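Local coordinates for protein serine acetyltransferase (Bacteroides vulgatus ATCC 8482, PDB 3F1X) that probably transfers an acetyl group from acetyl-CoA to L-serine, making the O-acetylserine used in cysteine biosynthesis, at residues A[252-255]-A[256-260]; A[270-273]-A[274-278]; A[40-43]-A[44-47]. All coordinates share one frame; numbering follows the deposited sequence.

How the interactions relate
From the N terminus the chain first meets interaction 3, about two turns of helix 39-53 in the α-helical domain. More than two hundred residues later, in the left-handed parallel β-helix, interaction 1 closes the corner between strands 253-254 and 259-260, and interaction 2 closes the equivalent corner between strands 271-272 and 277-278. The three are in series, so none nests in or crosses another. Interactions 1 and 2 lie on adjacent coils and share two β-sheets; Ile-253 O and Ile-272 N, 2.8 Å apart, probably join them by a hydrogen bond. Interaction 3 lies beyond the chain's centre, its nearest atoms about 24 Å from interaction 1.

Interaction 1: A[252-255]-A[256-260]; sequences PILE and DDVIV
Leu-254 meets Val-258 and Val-260 across a corner of the left-handed parallel β-helix, where the chain leaves strand 253-254 on one face and enters strand 259-260 on the next. The leucine carries this local contact. From CB, its CG stands anti to the carbonyl carbon (chi1 -86°), and CG already comes within 4.1 Å of Val-258 CG1. Beyond it the two methyls part. CD2 reaches over the inside of the corner, 4.0 Å from Val-258 CG1 and 3.9 Å from Val-260 CG2, while CD1 turns to Ile-272 of the following coil. Both valines cross the leucine at about a right angle, and one branch of each abuts the same methyl; all three help to fill the buried interior of the coil. Leu-225 of the preceding coil also packs on Leu-254 and Val-260.

The bend itself is made by Asp-256 and Asp-257, the latter with a positive phi of 56°. The acidic side chains around it tie this corner to those stacked beside it: Glu-255 OE1 is hydrogen-bonded to Lys-274 N, and Asp-256 OD1 to Asn-221 N. Inside the bend, the carbonyl of Glu-255 is buried and finds no polar partner in the model. What lies against it is a methyl, with Val-258 CG2 only 3.1 Å from Glu-255 O.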
ATOM      1  N   PRO A 252      11.058  43.118   4.643  1.00 28.07           N
ATOM      2  CA  PRO A 252      12.308  43.580   4.032  1.00 26.84           C
ATOM      3  C   PRO A 252      12.437  43.477   2.525  1.00 25.26           C
ATOM      4  O   PRO A 252      11.741  42.707   1.859  1.00 24.34           O
ATOM      5  CB  PRO A 252      13.377  42.731   4.730  1.00 26.44           C
ATOM      6  CG  PRO A 252      12.730  42.340   6.032  1.00 27.86           C
ATOM      7  CD  PRO A 252      11.327  42.025   5.591  1.00 27.74           C
ATOM      8  N   ILE A 253      13.364  44.272   2.010  1.00 22.61           N
ATOM      9  CA  ILE A 253      13.688  44.294   0.604  1.00 21.37           C
ATOM     10  C   ILE A 253      15.183  44.019   0.510  1.00 20.57           C
ATOM     11  O   ILE A 253      15.988  44.745   1.092  1.00 20.18           O
ATOM     12  CB  ILE A 253      13.436  45.670  -0.030  1.00 22.07           C
ATOM     13  CG1 ILE A 253      11.961  46.053   0.089  1.00 22.57           C
ATOM     14  CG2 ILE A 253      13.882  45.645  -1.482  1.00 21.00           C
ATOM     15  CD1 ILE A 253      11.648  47.414  -0.498  1.00 26.34           C
ATOM     16  N   LEU A 254      15.555  42.958  -0.190  1.00 20.57           N
ATOM     17  CA  LEU A 254      16.965  42.643  -0.375  1.00 19.41           C
ATOM     18  C   LEU A 254      17.273  42.873  -1.839  1.00 19.47           C
ATOM     19  O   LEU A 254      16.647  42.266  -2.708  1.00 17.78           O
ATOM     20  CB  LEU A 254      17.264  41.180  -0.011  1.00 20.50           C
ATOM     21  CG  LEU A 254      17.567  40.841   1.450  1.00 21.12           C
ATOM     22  CD1 LEU A 254      16.383  41.213   2.315  1.00 22.19           C
ATOM     23  CD2 LEU A 254      17.896  39.344   1.575  1.00 19.34           C
ATOM     24  N   GLU A 255      18.230  43.753  -2.118  1.00 20.27           N
ATOM     25  CA  GLU A 255      18.612  44.035  -3.497  1.00 20.23           C
ATOM     26  C   GLU A 255      19.520  42.913  -4.010  1.00 21.96           C
ATOM     27  O   GLU A 255      19.824  41.966  -3.276  1.00 20.06           O
ATOM     28  CB  GLU A 255      19.321  45.390  -3.589  1.00 21.89           C
ATOM     29  CG  GLU A 255      18.519  46.538  -2.983  1.00 22.62           C
ATOM     30  CD  GLU A 255      19.060  47.920  -3.338  1.00 26.57           C
ATOM     31  OE1 GLU A 255      20.294  48.091  -3.422  1.00 30.13           O
ATOM     32  OE2 GLU A 255      18.242  48.847  -3.515  1.00 28.59           O
ATOM     33  N   ASP A 256      19.945  43.017  -5.267  1.00 20.60           N
ATOM     34  CA  ASP A 256      20.798  41.996  -5.876  1.00 21.62           C
ATOM     35  C   ASP A 256      22.116  41.727  -5.153  1.00 22.54           C
ATOM     36  O   ASP A 256      22.640  42.582  -4.437  1.00 21.22           O
ATOM     37  CB  ASP A 256      21.131  42.360  -7.332  1.00 21.92           C
ATOM     38  CG  ASP A 256      19.890  42.533  -8.204  1.00 25.27           C
ATOM     39  OD1 ASP A 256      18.796  42.079  -7.811  1.00 21.57           O
ATOM     40  OD2 ASP A 256      20.016  43.121  -9.301  1.00 25.46           O
ATOM     41  N   ASP A 257      22.634  40.517  -5.362  1.00 22.87           N
ATOM     42  CA  ASP A 257      23.922  40.080  -4.820  1.00 24.10           C
ATOM     43  C   ASP A 257      24.079  40.169  -3.303  1.00 22.31           C
ATOM     44  O   ASP A 257      25.187  40.326  -2.800  1.00 24.15           O
ATOM     45  CB  ASP A 257      25.044  40.882  -5.494  1.00 25.53           C
ATOM     46  CG  ASP A 257      25.084  40.688  -7.009  1.00 30.80           C
ATOM     47  OD1 ASP A 257      25.754  41.489  -7.693  1.00 33.61           O
ATOM     48  OD2 ASP A 257      24.456  39.736  -7.518  1.00 29.94           O
ATOM     49  N   VAL A 258      22.978  40.070  -2.574  1.00 19.07           N
ATOM     50  CA  VAL A 258      23.039  40.140  -1.125  1.00 16.61           C
ATOM     51  C   VAL A 258      23.241  38.757  -0.507  1.00 17.73           C
ATOM     52  O   VAL A 258      22.785  37.752  -1.051  1.00 18.17           O
ATOM     53  CB  VAL A 258      21.748  40.775  -0.560  1.00 16.48           C
ATOM     54  CG1 VAL A 258      21.640  40.547   0.934  1.00 15.50           C
ATOM     55  CG2 VAL A 258      21.738  42.270  -0.864  1.00 18.49           C
ATOM     56  N   ILE A 259      23.950  38.714   0.616  1.00 16.59           N
ATOM     57  CA  ILE A 259      24.181  37.468   1.332  1.00 18.40           C
ATOM     58  C   ILE A 259      23.829  37.716   2.794  1.00 17.41           C
ATOM     59  O   ILE A 259      24.251  38.715   3.373  1.00 18.58           O
ATOM     60  CB  ILE A 259      25.664  37.018   1.272  1.00 17.72           C
ATOM     61  CG1 ILE A 259      26.105  36.804  -0.175  1.00 17.28           C
ATOM     62  CG2 ILE A 259      25.840  35.721   2.053  1.00 18.70           C
ATOM     63  CD1 ILE A 259      27.575  36.421  -0.303  1.00 20.34           C
ATOM     64  N   VAL A 260      23.039  36.821   3.380  1.00 16.94           N
ATOM     65  CA  VAL A 260      22.663  36.937   4.785  1.00 14.50           C
ATOM     66  C   VAL A 260      23.084  35.636   5.459  1.00 16.42           C
ATOM     67  O   VAL A 260      22.572  34.561   5.131  1.00 16.13           O
ATOM     68  CB  VAL A 260      21.148  37.105   4.969  1.00 14.72           C
ATOM     69  CG1 VAL A 260      20.848  37.421   6.424  1.00 11.98           C
ATOM     70  CG2 VAL A 260      20.620  38.209   4.050  1.00 14.69           C
TER

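Interaction 2: A[270-273]-A[274-278]; sequences VTIG and KGATV
Lys-274 follows Gly-273 as the first corner residue of a type II β turn running from Gly-273 to Ala-276, and its side chain runs fully extended away from the turn. Gly-275 takes the second corner with a phi of 73°, a value that by itself favours glycine and the usual choice at this position of a type II turn. Ala-276 closes the turn: its N donates to Gly-273 O at 3.1 Å, the donor tilted 31° from the carbonyl plane. Its CB is as near to that oxygen, also 3.1 Å, which makes a tight fit.

Here the left-handed β-helix passes from one face to the next, and the side chains that point into the coil meet behind the turn. Ala-276 CB touches Ile-272 CG2 at 3.9 Å, and Val-288 of the last coil packs on the alanine. Thr-277 points its CB away from 270-273, and its side chain touches Tyr-261. Val-278 turns inward again, and its CG2 approaches Ile-272 CG2 to 4.2 Å.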
ATOM      1  N   VAL A 270      12.947  47.513   5.985  1.00 37.08           N
ATOM      2  CA  VAL A 270      14.388  47.549   5.868  1.00 34.18           C
ATOM      3  C   VAL A 270      14.830  47.131   4.478  1.00 32.01           C
ATOM      4  O   VAL A 270      14.290  46.184   3.905  1.00 29.14           O
ATOM      5  CB  VAL A 270      15.036  46.618   6.914  1.00 34.98           C
ATOM      6  CG1 VAL A 270      16.525  46.489   6.655  1.00 36.25           C
ATOM      7  CG2 VAL A 270      14.786  47.164   8.311  1.00 36.33           C
ATOM      8  N   THR A 271      15.808  47.853   3.941  1.00 28.63           N
ATOM      9  CA  THR A 271      16.350  47.552   2.626  1.00 28.23           C
ATOM     10  C   THR A 271      17.821  47.199   2.765  1.00 26.77           C
ATOM     11  O   THR A 271      18.597  47.962   3.352  1.00 25.27           O
ATOM     12  CB  THR A 271      16.235  48.759   1.668  1.00 28.27           C
ATOM     13  OG1 THR A 271      14.855  49.048   1.438  1.00 29.40           O
ATOM     14  CG2 THR A 271      16.906  48.458   0.338  1.00 27.80           C
ATOM     15  N   ILE A 272      18.199  46.035   2.255  1.00 25.75           N
ATOM     16  CA  ILE A 272      19.590  45.616   2.282  1.00 24.74           C
ATOM     17  C   ILE A 272      20.104  45.938   0.884  1.00 24.65           C
ATOM     18  O   ILE A 272      19.691  45.313  -0.095  1.00 21.66           O
ATOM     19  CB  ILE A 272      19.741  44.094   2.550  1.00 25.08           C
ATOM     20  CG1 ILE A 272      19.214  43.746   3.940  1.00 25.93           C
ATOM     21  CG2 ILE A 272      21.197  43.694   2.442  1.00 25.07           C
ATOM     22  CD1 ILE A 272      17.724  43.717   4.021  1.00 30.19           C
ATOM     23  N   GLY A 273      20.979  46.937   0.798  1.00 25.67           N
ATOM     24  CA  GLY A 273      21.530  47.374  -0.477  1.00 25.59           C
ATOM     25  C   GLY A 273      22.258  46.306  -1.265  1.00 26.27           C
ATOM     26  O   GLY A 273      22.807  45.372  -0.685  1.00 25.20           O
ATOM     27  N   LYS A 274      22.281  46.440  -2.589  1.00 26.14           N
ATOM     28  CA  LYS A 274      22.939  45.430  -3.407  1.00 26.40           C
ATOM     29  C   LYS A 274      24.400  45.200  -3.034  1.00 25.64           C
ATOM     30  O   LYS A 274      25.134  46.127  -2.673  1.00 22.73           O
ATOM     31  CB  LYS A 274      22.819  45.762  -4.903  1.00 29.92           C
ATOM     32  CG  LYS A 274      23.338  47.111  -5.335  1.00 36.34           C
ATOM     33  CD  LYS A 274      23.227  47.255  -6.851  1.00 39.20           C
ATOM     34  CE  LYS A 274      23.716  48.618  -7.327  1.00 44.01           C
ATOM     35  NZ  LYS A 274      23.662  48.757  -8.815  1.00 45.35           N
ATOM     36  N   GLY A 275      24.803  43.939  -3.105  1.00 22.38           N
ATOM     37  CA  GLY A 275      26.170  43.580  -2.792  1.00 22.42           C
ATOM     38  C   GLY A 275      26.508  43.634  -1.316  1.00 21.12           C
ATOM     39  O   GLY A 275      27.648  43.371  -0.936  1.00 22.72           O
ATOM     40  N   ALA A 276      25.538  43.965  -0.471  1.00 20.34           N
ATOM     41  CA  ALA A 276      25.819  44.023   0.960  1.00 21.52           C
ATOM     42  C   ALA A 276      25.843  42.637   1.585  1.00 22.50           C
ATOM     43  O   ALA A 276      25.272  41.679   1.050  1.00 22.20           O
ATOM     44  CB  ALA A 276      24.800  44.886   1.672  1.00 18.01           C
ATOM     45  N   THR A 277      26.516  42.545   2.725  1.00 23.33           N
ATOM     46  CA  THR A 277      26.634  41.296   3.459  1.00 22.57           C
ATOM     47  C   THR A 277      26.156  41.502   4.896  1.00 22.77           C
ATOM     48  O   THR A 277      26.582  42.442   5.576  1.00 22.52           O
ATOM     49  CB  THR A 277      28.094  40.807   3.482  1.00 23.68           C
ATOM     50  OG1 THR A 277      28.517  40.509   2.145  1.00 25.35           O
ATOM     51  CG2 THR A 277      28.233  39.554   4.342  1.00 27.49           C
ATOM     52  N   VAL A 278      25.258  40.627   5.344  1.00 21.89           N
ATOM     53  CA  VAL A 278      24.716  40.697   6.697  1.00 20.50           C
ATOM     54  C   VAL A 278      25.252  39.514   7.485  1.00 20.24           C
ATOM     55  O   VAL A 278      24.925  38.356   7.196  1.00 19.17           O
ATOM     56  CB  VAL A 278      23.160  40.643   6.699  1.00 19.97           C
ATOM     57  CG1 VAL A 278      22.630  40.621   8.136  1.00 19.53           C
ATOM     58  CG2 VAL A 278      22.589  41.846   5.956  1.00 21.61           C
TER

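Interaction 3: A[40-43]-A[44-47]; sequences KSLY and KIVE
A Tyr-43 chi1 of 170°, which sets CG opposite the main-chain N, swings the ring outward and slightly toward the next turn, where Glu-47 folds up to meet it through a bend at chi2 (-64°). Glu-47 CG comes over one face of the ring in a CH-pi contact, 3.8 Å from the Tyr-43 centroid but shifted toward the rim, and lies 3.6 Å from Tyr-43 CZ. The carboxylate beyond it is turned almost flat to the ring, the two planes 7° apart.

The same two residues are linked through their backbones and by a water. Tyr-43 O accepts from Glu-47 N at 3.0 Å and also from a water, which donates a second bond to Glu-47 OE2 at 2.9 Å. OE2 forms a salt bridge with Arg-50 as well, so the water and Arg-50 NE, both on OE2, help to fix the rotation of the carboxylate. Shortening this glutamate to an alanine is likely to take away the CG that lies over one face of the ring and to leave the water without one acceptor and Arg-50 without this carboxylate.

On another side of the helix, Leu-42 and Ile-45 lie side by side, CD2 of the leucine 4.0 Å from CD1 of the isoleucine. Leu-42 faces Ile-177 and Phe-180 of helix 177-189, whereas Ile-45 packs on Leu-79 and Leu-82 of helix 68-93. Regular i to i+4 bonds, such as Val-46 N to Leu-42 O at 3.0 Å, keep the helical spacing that sets these side chains beside each other. The pattern is that of an amphipathic α-helix, here built into the α-helical domain that precedes the β-helix in serine acetyltransferases.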
ATOM      1  N   LYS A  40      -2.619  14.680   0.581  1.00 24.97           N
ATOM      2  CA  LYS A  40      -2.136  13.559  -0.214  1.00 26.64           C
ATOM      3  C   LYS A  40      -2.084  13.887  -1.698  1.00 26.01           C
ATOM      4  O   LYS A  40      -1.072  13.648  -2.355  1.00 27.34           O
ATOM      5  CB  LYS A  40      -3.007  12.323   0.021  1.00 30.72           C
ATOM      6  CG  LYS A  40      -2.807  11.711   1.399  1.00 36.25           C
ATOM      7  CD  LYS A  40      -3.681  10.486   1.626  1.00 40.35           C
ATOM      8  CE  LYS A  40      -3.385   9.866   2.987  1.00 43.30           C
ATOM      9  NZ  LYS A  40      -4.250   8.686   3.277  1.00 46.35           N
ATOM     10  N   SER A  41      -3.177  14.430  -2.225  1.00 23.81           N
ATOM     11  CA  SER A  41      -3.236  14.802  -3.636  1.00 21.93           C
ATOM     12  C   SER A  41      -2.225  15.908  -3.909  1.00 20.15           C
ATOM     13  O   SER A  41      -1.549  15.894  -4.938  1.00 16.35           O
ATOM     14  CB  SER A  41      -4.629  15.295  -4.004  1.00 22.18           C
ATOM     15  OG  SER A  41      -5.577  14.260  -3.821  1.00 31.12           O
ATOM     16  N   LEU A  42      -2.122  16.857  -2.981  1.00 19.12           N
ATOM     17  CA  LEU A  42      -1.183  17.963  -3.135  1.00 20.45           C
ATOM     18  C   LEU A  42       0.261  17.466  -3.184  1.00 21.92           C
ATOM     19  O   LEU A  42       1.087  18.006  -3.920  1.00 20.16           O
ATOM     20  CB  LEU A  42      -1.375  18.990  -2.007  1.00 20.05           C
ATOM     21  CG  LEU A  42      -2.679  19.805  -2.148  1.00 20.91           C
ATOM     22  CD1 LEU A  42      -2.861  20.751  -0.972  1.00 21.36           C
ATOM     23  CD2 LEU A  42      -2.639  20.593  -3.454  1.00 21.83           C
ATOM     24  N   TYR A  43       0.569  16.430  -2.410  1.00 21.39           N
ATOM     25  CA  TYR A  43       1.919  15.887  -2.432  1.00 21.27           C
ATOM     26  C   TYR A  43       2.194  15.337  -3.834  1.00 18.90           C
ATOM     27  O   TYR A  43       3.238  15.605  -4.422  1.00 17.39           O
ATOM     28  CB  TYR A  43       2.061  14.772  -1.396  1.00 24.21           C
ATOM     29  CG  TYR A  43       3.347  14.004  -1.518  1.00 27.25           C
ATOM     30  CD1 TYR A  43       4.545  14.531  -1.049  1.00 29.31           C
ATOM     31  CD2 TYR A  43       3.374  12.761  -2.144  1.00 30.26           C
ATOM     32  CE1 TYR A  43       5.752  13.834  -1.200  1.00 31.40           C
ATOM     33  CE2 TYR A  43       4.571  12.055  -2.303  1.00 31.47           C
ATOM     34  CZ  TYR A  43       5.754  12.599  -1.831  1.00 30.77           C
ATOM     35  OH  TYR A  43       6.942  11.913  -1.998  1.00 33.17           O
ATOM     36  N   LYS A  44       1.248  14.563  -4.360  1.00 19.10           N
ATOM     37  CA  LYS A  44       1.384  13.987  -5.696  1.00 20.34           C
ATOM     38  C   LYS A  44       1.538  15.078  -6.736  1.00 18.16           C
ATOM     39  O   LYS A  44       2.321  14.953  -7.673  1.00 18.02           O
ATOM     40  CB  LYS A  44       0.162  13.134  -6.054  1.00 21.86           C
ATOM     41  CG  LYS A  44       0.110  11.792  -5.353  1.00 24.77           C
ATOM     42  CD  LYS A  44      -1.218  11.092  -5.622  1.00 28.34           C
ATOM     43  CE  LYS A  44      -1.315   9.796  -4.837  1.00 32.07           C
ATOM     44  NZ  LYS A  44      -2.686   9.205  -4.898  1.00 37.74           N
ATOM     45  N   ILE A  45       0.787  16.158  -6.563  1.00 17.71           N
ATOM     46  CA  ILE A  45       0.844  17.274  -7.497  1.00 17.06           C
ATOM     47  C   ILE A  45       2.233  17.895  -7.565  1.00 17.72           C
ATOM     48  O   ILE A  45       2.778  18.085  -8.660  1.00 16.12           O
ATOM     49  CB  ILE A  45      -0.200  18.350  -7.127  1.00 15.61           C
ATOM     50  CG1 ILE A  45      -1.594  17.835  -7.498  1.00 13.18           C
ATOM     51  CG2 ILE A  45       0.106  19.668  -7.835  1.00 15.75           C
ATOM     52  CD1 ILE A  45      -2.724  18.691  -7.011  1.00 13.80           C
ATOM     53  N   VAL A  46       2.808  18.214  -6.406  1.00 17.21           N
ATOM     54  CA  VAL A  46       4.140  18.803  -6.376  1.00 17.51           C
ATOM     55  C   VAL A  46       5.190  17.836  -6.938  1.00 18.53           C
ATOM     56  O   VAL A  46       6.119  18.258  -7.622  1.00 18.12           O
ATOM     57  CB  VAL A  46       4.545  19.226  -4.939  1.00 19.48           C
ATOM     58  CG1 VAL A  46       5.962  19.759  -4.936  1.00 22.48           C
ATOM     59  CG2 VAL A  46       3.606  20.299  -4.431  1.00 19.42           C
ATOM     60  N   GLU A  47       5.049  16.539  -6.663  1.00 16.34           N
ATOM     61  CA  GLU A  47       6.020  15.572  -7.175  1.00 17.18           C
ATOM     62  C   GLU A  47       5.969  15.464  -8.707  1.00 18.10           C
ATOM     63  O   GLU A  47       6.999  15.302  -9.361  1.00 15.48           O
ATOM     64  CB  GLU A  47       5.787  14.200  -6.533  1.00 20.57           C
ATOM     65  CG  GLU A  47       6.138  14.163  -5.040  1.00 23.27           C
ATOM     66  CD  GLU A  47       7.616  14.401  -4.790  1.00 26.89           C
ATOM     67  OE1 GLU A  47       8.429  13.568  -5.243  1.00 31.29           O
ATOM     68  OE2 GLU A  47       7.971  15.417  -4.145  1.00 23.32           O
TER
HETATM   69  O   HOH W   1       5.693  16.816  -3.109  1.00 39.87           O